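Local coordinates for inactive PncC family protein (Escherichia coli O157:H7, PDB 5KOL) that belongs to the CinA family but probably lacks nicotinamide-nucleotide (NMN) amidohydrolase activity, its own role remaining unknown, at residues A63-F68 and E104-D109; T131-W136 and N142-M147. All coordinates share one frame; numbering follows the deposited sequence. Where two conformers were deposited one is given.

Interaction 1 (A63-F68 and E104-D109)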
ATOM      1  N   ALA A  63      -9.283   1.162  -1.173  1.00 28.69           N
ATOM      2  CA  ALA A  63      -8.292   2.200  -0.902  1.00 28.47           C
ATOM      3  C   ALA A  63      -7.376   1.789   0.235  1.00 31.16           C
ATOM      4  O   ALA A  63      -7.830   1.609   1.377  1.00 26.74           O
ATOM      5  CB  ALA A  63      -8.982   3.529  -0.571  1.00 23.96           C
ATOM      6  N   GLY A  64      -6.086   1.699  -0.041  1.00 26.69           N
ATOM      7  CA  GLY A  64      -5.085   1.453   0.978  1.00 23.91           C
ATOM      8  C   GLY A  64      -4.017   2.521   0.937  1.00 29.52           C
ATOM      9  O   GLY A  64      -3.564   2.914  -0.139  1.00 27.36           O
ATOM     10  N   PHE A  65      -3.604   2.986   2.112  1.00 23.69           N
ATOM     11  CA  PHE A  65      -2.600   4.032   2.216  1.00 29.20           C
ATOM     12  C   PHE A  65      -1.372   3.474   2.914  1.00 22.89           C
ATOM     13  O   PHE A  65      -1.499   2.760   3.914  1.00 23.57           O
ATOM     14  CB  PHE A  65      -3.165   5.236   2.977  1.00 24.61           C
ATOM     15  CG  PHE A  65      -4.408   5.797   2.350  1.00 27.74           C
ATOM     16  CD1 PHE A  65      -4.313   6.615   1.232  1.00 29.10           C
ATOM     17  CD2 PHE A  65      -5.661   5.489   2.851  1.00 27.21           C
ATOM     18  CE1 PHE A  65      -5.446   7.125   0.632  1.00 32.09           C
ATOM     19  CE2 PHE A  65      -6.809   6.008   2.256  1.00 27.43           C
ATOM     20  CZ  PHE A  65      -6.693   6.824   1.143  1.00 34.53           C
ATOM     21  N   VAL A  66      -0.202   3.765   2.359  1.00 21.11           N
ATOM     22  CA  VAL A  66       1.069   3.498   3.003  1.00 23.46           C
ATOM     23  C   VAL A  66       1.726   4.843   3.250  1.00 27.39           C
ATOM     24  O   VAL A  66       1.975   5.599   2.301  1.00 28.23           O
ATOM     25  CB  VAL A  66       1.964   2.578   2.155  1.00 23.90           C
ATOM     26  CG1 VAL A  66       3.285   2.377   2.832  1.00 28.40           C
ATOM     27  CG2 VAL A  66       1.267   1.210   1.938  1.00 25.79           C
ATOM     28  N   THR A  67       1.996   5.151   4.517  1.00 24.82           N
ATOM     29  CA  THR A  67       2.553   6.458   4.908  1.00 28.26           C
ATOM     30  C   THR A  67       3.713   6.164   5.849  1.00 27.58           C
ATOM     31  O   THR A  67       3.512   6.059   7.065  1.00 23.59           O
ATOM     32  CB  THR A  67       1.497   7.344   5.580  1.00 26.38           C
ATOM     33  OG1 THR A  67       0.890   6.615   6.642  1.00 24.92           O
ATOM     34  CG2 THR A  67       0.409   7.729   4.582  1.00 25.83           C
ATOM     35  N   PHE A  68       4.913   6.042   5.282  1.00 26.48           N
ATOM     36  CA  PHE A  68       6.080   5.570   6.014  1.00 29.03           C
ATOM     37  C   PHE A  68       6.759   6.665   6.828  1.00 29.95           C
ATOM     38  O   PHE A  68       7.497   6.343   7.765  1.00 28.70           O
ATOM     39  CB  PHE A  68       7.100   4.960   5.036  1.00 26.20           C
ATOM     40  CG  PHE A  68       8.074   4.004   5.679  1.00 26.46           C
ATOM     41  CD1 PHE A  68       7.686   2.698   5.991  1.00 34.97           C
ATOM     42  CD2 PHE A  68       9.370   4.397   5.965  1.00 33.01           C
ATOM     43  CE1 PHE A  68       8.583   1.811   6.589  1.00 35.73           C
ATOM     44  CE2 PHE A  68      10.272   3.520   6.558  1.00 36.70           C
ATOM     45  CZ  PHE A  68       9.885   2.225   6.869  1.00 32.16           C
ATOM     46  N   GLU A 104     -11.629   9.482   5.961  1.00 32.16           N
ATOM     47  CA  GLU A 104     -11.929  10.730   5.260  1.00 37.69           C
ATOM     48  C   GLU A 104     -11.500  10.670   3.797  1.00 41.49           C
ATOM     49  O   GLU A 104     -12.273  11.016   2.893  1.00 37.39           O
ATOM     50  CB  GLU A 104     -11.234  11.910   5.947  1.00 36.84           C
ATOM     51  CG  GLU A 104     -11.608  12.153   7.405  1.00 52.57           C
ATOM     52  CD  GLU A 104     -10.667  13.138   8.105  1.00 65.00           C
ATOM     53  OE1 GLU A 104     -10.759  13.268   9.343  1.00 71.97           O
ATOM     54  OE2 GLU A 104      -9.844  13.793   7.422  1.00 65.35           O
ATOM     55  N   ARG A 105     -10.253  10.268   3.553  1.00 38.60           N
ATOM     56  CA  ARG A 105      -9.719  10.253   2.193  0.54 35.88           C
ATOM     57  C   ARG A 105     -10.468   9.266   1.304  1.00 37.51           C
ATOM     58  O   ARG A 105     -10.685   9.533   0.119  1.00 39.20           O
ATOM     59  CB  ARG A 105      -8.230   9.906   2.229  0.54 37.42           C
ATOM     60  CG  ARG A 105      -7.306  11.059   2.564  0.54 40.53           C
ATOM     61  CD  ARG A 105      -6.872  11.782   1.303  0.54 42.83           C
ATOM     62  NE  ARG A 105      -5.723  12.654   1.528  0.54 40.04           N
ATOM     63  CZ  ARG A 105      -5.117  13.347   0.570  0.54 43.06           C
ATOM     64  NH1 ARG A 105      -5.551  13.260  -0.680  0.54 41.07           N
ATOM     65  NH2 ARG A 105      -4.080  14.125   0.857  0.54 35.40           N
ATOM     66  N   ALA A 106     -10.858   8.114   1.852  1.00 34.06           N
ATOM     67  CA  ALA A 106     -11.433   7.051   1.042  1.00 32.90           C
ATOM     68  C   ALA A 106     -12.952   7.097   0.961  1.00 40.41           C
ATOM     69  O   ALA A 106     -13.524   6.416   0.102  1.00 37.85           O
ATOM     70  CB  ALA A 106     -10.983   5.683   1.583  1.00 28.36           C
ATOM     71  N   ASP A 107     -13.613   7.900   1.794  1.00 39.39           N
ATOM     72  CA  ASP A 107     -15.068   7.839   1.947  1.00 48.42           C
ATOM     73  C   ASP A 107     -15.510   6.400   2.241  1.00 41.53           C
ATOM     74  O   ASP A 107     -16.370   5.831   1.568  1.00 51.19           O
ATOM     75  CB  ASP A 107     -15.771   8.400   0.707  1.00 49.21           C
ATOM     76  CG  ASP A 107     -17.244   8.654   0.937  1.00 62.84           C
ATOM     77  OD1 ASP A 107     -17.612   9.017   2.074  1.00 61.39           O
ATOM     78  OD2 ASP A 107     -18.033   8.494  -0.020  1.00 72.60           O
ATOM     79  N   ALA A 108     -14.885   5.806   3.253  1.00 34.66           N
ATOM     80  CA  ALA A 108     -15.132   4.424   3.656  1.00 37.19           C
ATOM     81  C   ALA A 108     -15.882   4.387   4.983  1.00 36.38           C
ATOM     82  O   ALA A 108     -16.088   5.415   5.633  1.00 38.66           O
ATOM     83  CB  ALA A 108     -13.814   3.649   3.772  1.00 36.32           C
ATOM     84  N   ASP A 109     -16.292   3.176   5.387  1.00 33.54           N
ATOM     85  CA  ASP A 109     -17.080   2.978   6.605  1.00 38.76           C
ATOM     86  C   ASP A 109     -16.295   2.378   7.754  1.00 38.97           C
ATOM     87  O   ASP A 109     -16.643   2.629   8.911  1.00 33.01           O
ATOM     88  CB  ASP A 109     -18.297   2.072   6.344  1.00 33.67           C
ATOM     89  CG  ASP A 109     -19.060   2.447   5.090  1.00 46.97           C
ATOM     90  OD1 ASP A 109     -19.706   3.519   5.102  1.00 50.02           O
ATOM     91  OD2 ASP A 109     -19.040   1.664   4.108  1.00 41.95           O
TER
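A63 and F65, alternate residues on one face of strand 61-67, meet the C-terminal turn of helix 92-106 through A106 and R105. The tight part is made of small groups: the methyl carbons A63 CB and A106 CB touch at 3.6 Å, and the two backbones come close here, with A63 CA and A106 CA 6.1 Å apart. Beside this pair lies the F65 ring. Its CG stands anti to the carbonyl carbon (chi1 -57°), which carries the ring out to the helix; its edge faces the methyl of A106, with CE2 4.2 Å from A106 CB, while CZ meets R105 CB obliquely at 3.6 Å. The contact is wholly apolar, and only the root of R105 takes part. The looser side is the rest of this partly exposed arginine: in the conformer given here, one of two, the chain bends at chi2 (-90°) and runs across the direction of the phenylalanine, out of the packed zone, and NE and NH2 donate to the carbonyls of I76 and K75. T37 of the adjacent strand 36-40 touches both F65 and A106; I76 of helix 70-76 touches F65, as does I76 of the second subunit. G64 to V66 pair antiparallel with a strand of that subunit, and the sheet runs on across the interface beside the end of helix 92-106.

Interaction 2 (T131-W136 and N142-M147)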
ATOM      1  N   THR A 131       7.054  -3.005  19.594  1.00 30.92           N
ATOM      2  CA  THR A 131       5.845  -2.289  19.983  1.00 30.08           C
ATOM      3  C   THR A 131       5.095  -1.807  18.746  1.00 35.80           C
ATOM      4  O   THR A 131       5.655  -1.069  17.927  1.00 32.70           O
ATOM      5  CB  THR A 131       6.208  -1.073  20.833  1.00 36.56           C
ATOM      6  OG1 THR A 131       7.067  -1.469  21.901  1.00 37.79           O
ATOM      7  CG2 THR A 131       4.937  -0.413  21.390  1.00 36.52           C
ATOM      8  N   VAL A 132       3.818  -2.167  18.632  1.00 27.71           N
ATOM      9  CA  VAL A 132       2.984  -1.732  17.516  1.00 28.63           C
ATOM     10  C   VAL A 132       1.652  -1.217  18.057  1.00 28.51           C
ATOM     11  O   VAL A 132       0.963  -1.920  18.809  1.00 30.56           O
ATOM     12  CB  VAL A 132       2.749  -2.860  16.487  1.00 28.99           C
ATOM     13  CG1 VAL A 132       1.974  -2.309  15.288  1.00 29.91           C
ATOM     14  CG2 VAL A 132       4.071  -3.451  16.031  1.00 28.16           C
ATOM     15  N   TRP A 133       1.294   0.006  17.671  1.00 22.80           N
ATOM     16  CA  TRP A 133      -0.012   0.571  17.992  1.00 24.00           C
ATOM     17  C   TRP A 133      -0.997   0.347  16.853  1.00 25.72           C
ATOM     18  O   TRP A 133      -0.643   0.468  15.683  1.00 26.35           O
ATOM     19  CB  TRP A 133       0.111   2.059  18.270  1.00 24.93           C
ATOM     20  CG  TRP A 133       0.431   2.359  19.694  1.00 28.84           C
ATOM     21  CD1 TRP A 133       1.653   2.662  20.212  1.00 28.74           C
ATOM     22  CD2 TRP A 133      -0.491   2.364  20.795  1.00 31.49           C
ATOM     23  NE1 TRP A 133       1.551   2.875  21.569  1.00 29.26           N
ATOM     24  CE2 TRP A 133       0.245   2.694  21.953  1.00 26.25           C
ATOM     25  CE3 TRP A 133      -1.867   2.120  20.913  1.00 28.02           C
ATOM     26  CZ2 TRP A 133      -0.350   2.791  23.227  1.00 37.20           C
ATOM     27  CZ3 TRP A 133      -2.462   2.222  22.182  1.00 31.60           C
ATOM     28  CH2 TRP A 133      -1.700   2.551  23.318  1.00 30.42           C
ATOM     29  N   PHE A 134      -2.241   0.045  17.201  1.00 22.16           N
ATOM     30  CA  PHE A 134      -3.271  -0.227  16.211  1.00 22.79           C
ATOM     31  C   PHE A 134      -4.468   0.665  16.476  1.00 25.56           C
ATOM     32  O   PHE A 134      -4.736   1.018  17.622  1.00 24.76           O
ATOM     33  CB  PHE A 134      -3.728  -1.687  16.268  1.00 24.22           C
ATOM     34  CG  PHE A 134      -2.630  -2.697  16.041  1.00 24.33           C
ATOM     35  CD1 PHE A 134      -1.802  -3.087  17.078  1.00 26.66           C
ATOM     36  CD2 PHE A 134      -2.480  -3.298  14.805  1.00 24.13           C
ATOM     37  CE1 PHE A 134      -0.795  -4.036  16.875  1.00 21.81           C
ATOM     38  CE2 PHE A 134      -1.484  -4.258  14.583  1.00 24.06           C
ATOM     39  CZ  PHE A 134      -0.642  -4.626  15.622  1.00 21.99           C
ATOM     40  N   ALA A 135      -5.219   0.994  15.427  1.00 23.30           N
ATOM     41  CA  ALA A 135      -6.500   1.666  15.623  1.00 24.53           C
ATOM     42  C   ALA A 135      -7.510   1.147  14.607  1.00 25.22           C
ATOM     43  O   ALA A 135      -7.148   0.775  13.482  1.00 26.98           O
ATOM     44  CB  ALA A 135      -6.363   3.211  15.519  1.00 24.79           C
ATOM     45  N   TRP A 136      -8.782   1.109  15.020  1.00 24.80           N
ATOM     46  CA  TRP A 136      -9.889   0.726  14.151  1.00 25.74           C
ATOM     47  C   TRP A 136     -11.033   1.719  14.294  1.00 29.91           C
ATOM     48  O   TRP A 136     -11.392   2.094  15.410  1.00 29.50           O
ATOM     49  CB  TRP A 136     -10.431  -0.672  14.488  1.00 25.29           C
ATOM     50  CG  TRP A 136      -9.373  -1.754  14.507  1.00 26.09           C
ATOM     51  CD1 TRP A 136      -9.077  -2.626  13.509  1.00 24.15           C
ATOM     52  CD2 TRP A 136      -8.483  -2.061  15.591  1.00 26.21           C
ATOM     53  NE1 TRP A 136      -8.047  -3.467  13.895  1.00 23.38           N
ATOM     54  CE2 TRP A 136      -7.672  -3.140  15.174  1.00 20.99           C
ATOM     55  CE3 TRP A 136      -8.316  -1.546  16.886  1.00 27.55           C
ATOM     56  CZ2 TRP A 136      -6.694  -3.693  15.992  1.00 21.32           C
ATOM     57  CZ3 TRP A 136      -7.341  -2.095  17.698  1.00 23.36           C
ATOM     58  CH2 TRP A 136      -6.541  -3.157  17.250  1.00 28.20           C
ATOM     59  N   ASN A 142     -14.036   4.947  17.336  1.00 39.96           N
ATOM     60  CA  ASN A 142     -12.623   4.633  17.162  1.00 43.55           C
ATOM     61  C   ASN A 142     -12.113   3.803  18.336  1.00 42.61           C
ATOM     62  O   ASN A 142     -12.477   4.060  19.492  1.00 34.13           O
ATOM     63  CB  ASN A 142     -11.815   5.920  17.016  1.00 44.61           C
ATOM     64  CG  ASN A 142     -12.192   6.687  15.775  1.00 48.96           C
ATOM     65  OD1 ASN A 142     -12.005   6.195  14.657  1.00 44.88           O
ATOM     66  ND2 ASN A 142     -12.714   7.898  15.954  1.00 52.14           N
ATOM     67  N   TYR A 143     -11.283   2.799  18.028  1.00 29.65           N
ATOM     68  CA  TYR A 143     -10.681   1.909  19.015  1.00 31.30           C
ATOM     69  C   TYR A 143      -9.175   1.826  18.800  1.00 30.71           C
ATOM     70  O   TYR A 143      -8.692   1.960  17.674  1.00 27.52           O
ATOM     71  CB  TYR A 143     -11.280   0.493  18.925  1.00 34.47           C
ATOM     72  CG  TYR A 143     -12.790   0.502  18.988  1.00 39.70           C
ATOM     73  CD1 TYR A 143     -13.547   0.733  17.845  1.00 36.79           C
ATOM     74  CD2 TYR A 143     -13.454   0.304  20.184  1.00 48.30           C
ATOM     75  CE1 TYR A 143     -14.926   0.758  17.894  1.00 47.63           C
ATOM     76  CE2 TYR A 143     -14.836   0.322  20.242  1.00 52.44           C
ATOM     77  CZ  TYR A 143     -15.567   0.549  19.093  1.00 59.05           C
ATOM     78  OH  TYR A 143     -16.946   0.575  19.135  1.00 65.33           O
ATOM     79  N   THR A 144      -8.432   1.584  19.884  1.00 26.59           N
ATOM     80  CA  THR A 144      -6.983   1.419  19.805  1.00 31.24           C
ATOM     81  C   THR A 144      -6.563   0.232  20.667  1.00 33.45           C
ATOM     82  O   THR A 144      -7.267  -0.169  21.599  1.00 35.98           O
ATOM     83  CB  THR A 144      -6.213   2.676  20.269  1.00 32.73           C
ATOM     84  OG1 THR A 144      -6.467   2.895  21.661  1.00 30.60           O
ATOM     85  CG2 THR A 144      -6.678   3.938  19.509  1.00 30.84           C
ATOM     86  N   ALA A 145      -5.397  -0.322  20.341  1.00 30.25           N
ATOM     87  CA  ALA A 145      -4.744  -1.350  21.141  1.00 36.42           C
ATOM     88  C   ALA A 145      -3.244  -1.281  20.874  1.00 33.19           C
ATOM     89  O   ALA A 145      -2.822  -0.944  19.774  1.00 30.83           O
ATOM     90  CB  ALA A 145      -5.283  -2.752  20.813  1.00 29.32           C
ATOM     91  N   VAL A 146      -2.444  -1.602  21.884  1.00 27.96           N
ATOM     92  CA  VAL A 146      -1.004  -1.727  21.701  1.00 30.24           C
ATOM     93  C   VAL A 146      -0.595  -3.177  21.939  1.00 35.15           C
ATOM     94  O   VAL A 146      -1.211  -3.895  22.737  1.00 30.36           O
ATOM     95  CB  VAL A 146      -0.223  -0.765  22.625  1.00 32.79           C
ATOM     96  CG1 VAL A 146      -0.603  -0.987  24.092  1.00 33.88           C
ATOM     97  CG2 VAL A 146       1.293  -0.908  22.417  1.00 29.83           C
ATOM     98  N   MET A 147       0.444  -3.610  21.215  1.00 31.72           N
ATOM     99  CA  MET A 147       1.001  -4.955  21.321  1.00 35.67           C
ATOM    100  C   MET A 147       2.522  -4.894  21.361  1.00 37.63           C
ATOM    101  O   MET A 147       3.136  -3.980  20.804  1.00 35.24           O
ATOM    102  CB  MET A 147       0.560  -5.826  20.141  1.00 30.20           C
ATOM    103  CG  MET A 147      -0.938  -6.085  20.087  1.00 31.71           C
ATOM    104  SD  MET A 147      -1.446  -7.148  21.452  1.00 34.08           S
ATOM    105  CE  MET A 147      -0.686  -8.711  21.002  1.00 33.86           C
TER
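V132, F134 and W136 pair with M147, A145 and Y143 as the hydrogen-bonded pairs of an antiparallel hairpin. Each pair has two bonds, satisfying the backbone N and O of all six residues. The shortest is Y143 N to W136 O, 2.7 Å; F134 N reaches A145 O at 2.8 Å, nearly in line with the carbonyl, whereas A145 N approaches F134 O from 35° out of the carbonyl plane at 3.1 Å. Several of these oxygens also receive a CA-H contact, as Y143 O does from A135 CA at 3.0 Å. In the non-hydrogen-bonded pair W133-V146, V146 CB sits 3.4 Å from the centroid of the indole six-membered ring, squarely over its face: a CH-pi contact. On the other face of the sheet W136 CG, anti to the carbonyl carbon (chi1 -54°), leans the indole toward strand 141-148, its edge against A145 CB. Polar ends find partners elsewhere: W136 NE1 bonds to A164 O, Y143 OH to R6, T144 OG1 to E92, N142 OD1 to H137 ND1, and T131 OG1 to both P128 O and H148 ND1. Strand 110-116 pairs with the far side of strand 131-138; helix 92-106 packs against W133 and A135, and helix 153-171 against F134, W136 and M147.

How the interactions relate
Both interactions belong to one five-stranded mixed sheet, with centres about 17 Å apart and nearest atoms about 8 Å apart, so they do not touch. Interaction 1 involves strand 61-67, at one edge of the sheet within the chain, interaction 2 the last two strands at the opposite end of the strand order. Helix 92-106 packs on both, M98, A102, R105 and A106 on strand 61-67 and E92, A95, A99 and T100 on the hairpin. Interaction 1 is small and buried, helix on strand, held by carbon-to-carbon contacts alone; interaction 2 is larger and partly buried, strand beside strand, built on backbone hydrogen bonds with aromatic packing on both faces. The second subunit reaches only interaction 1.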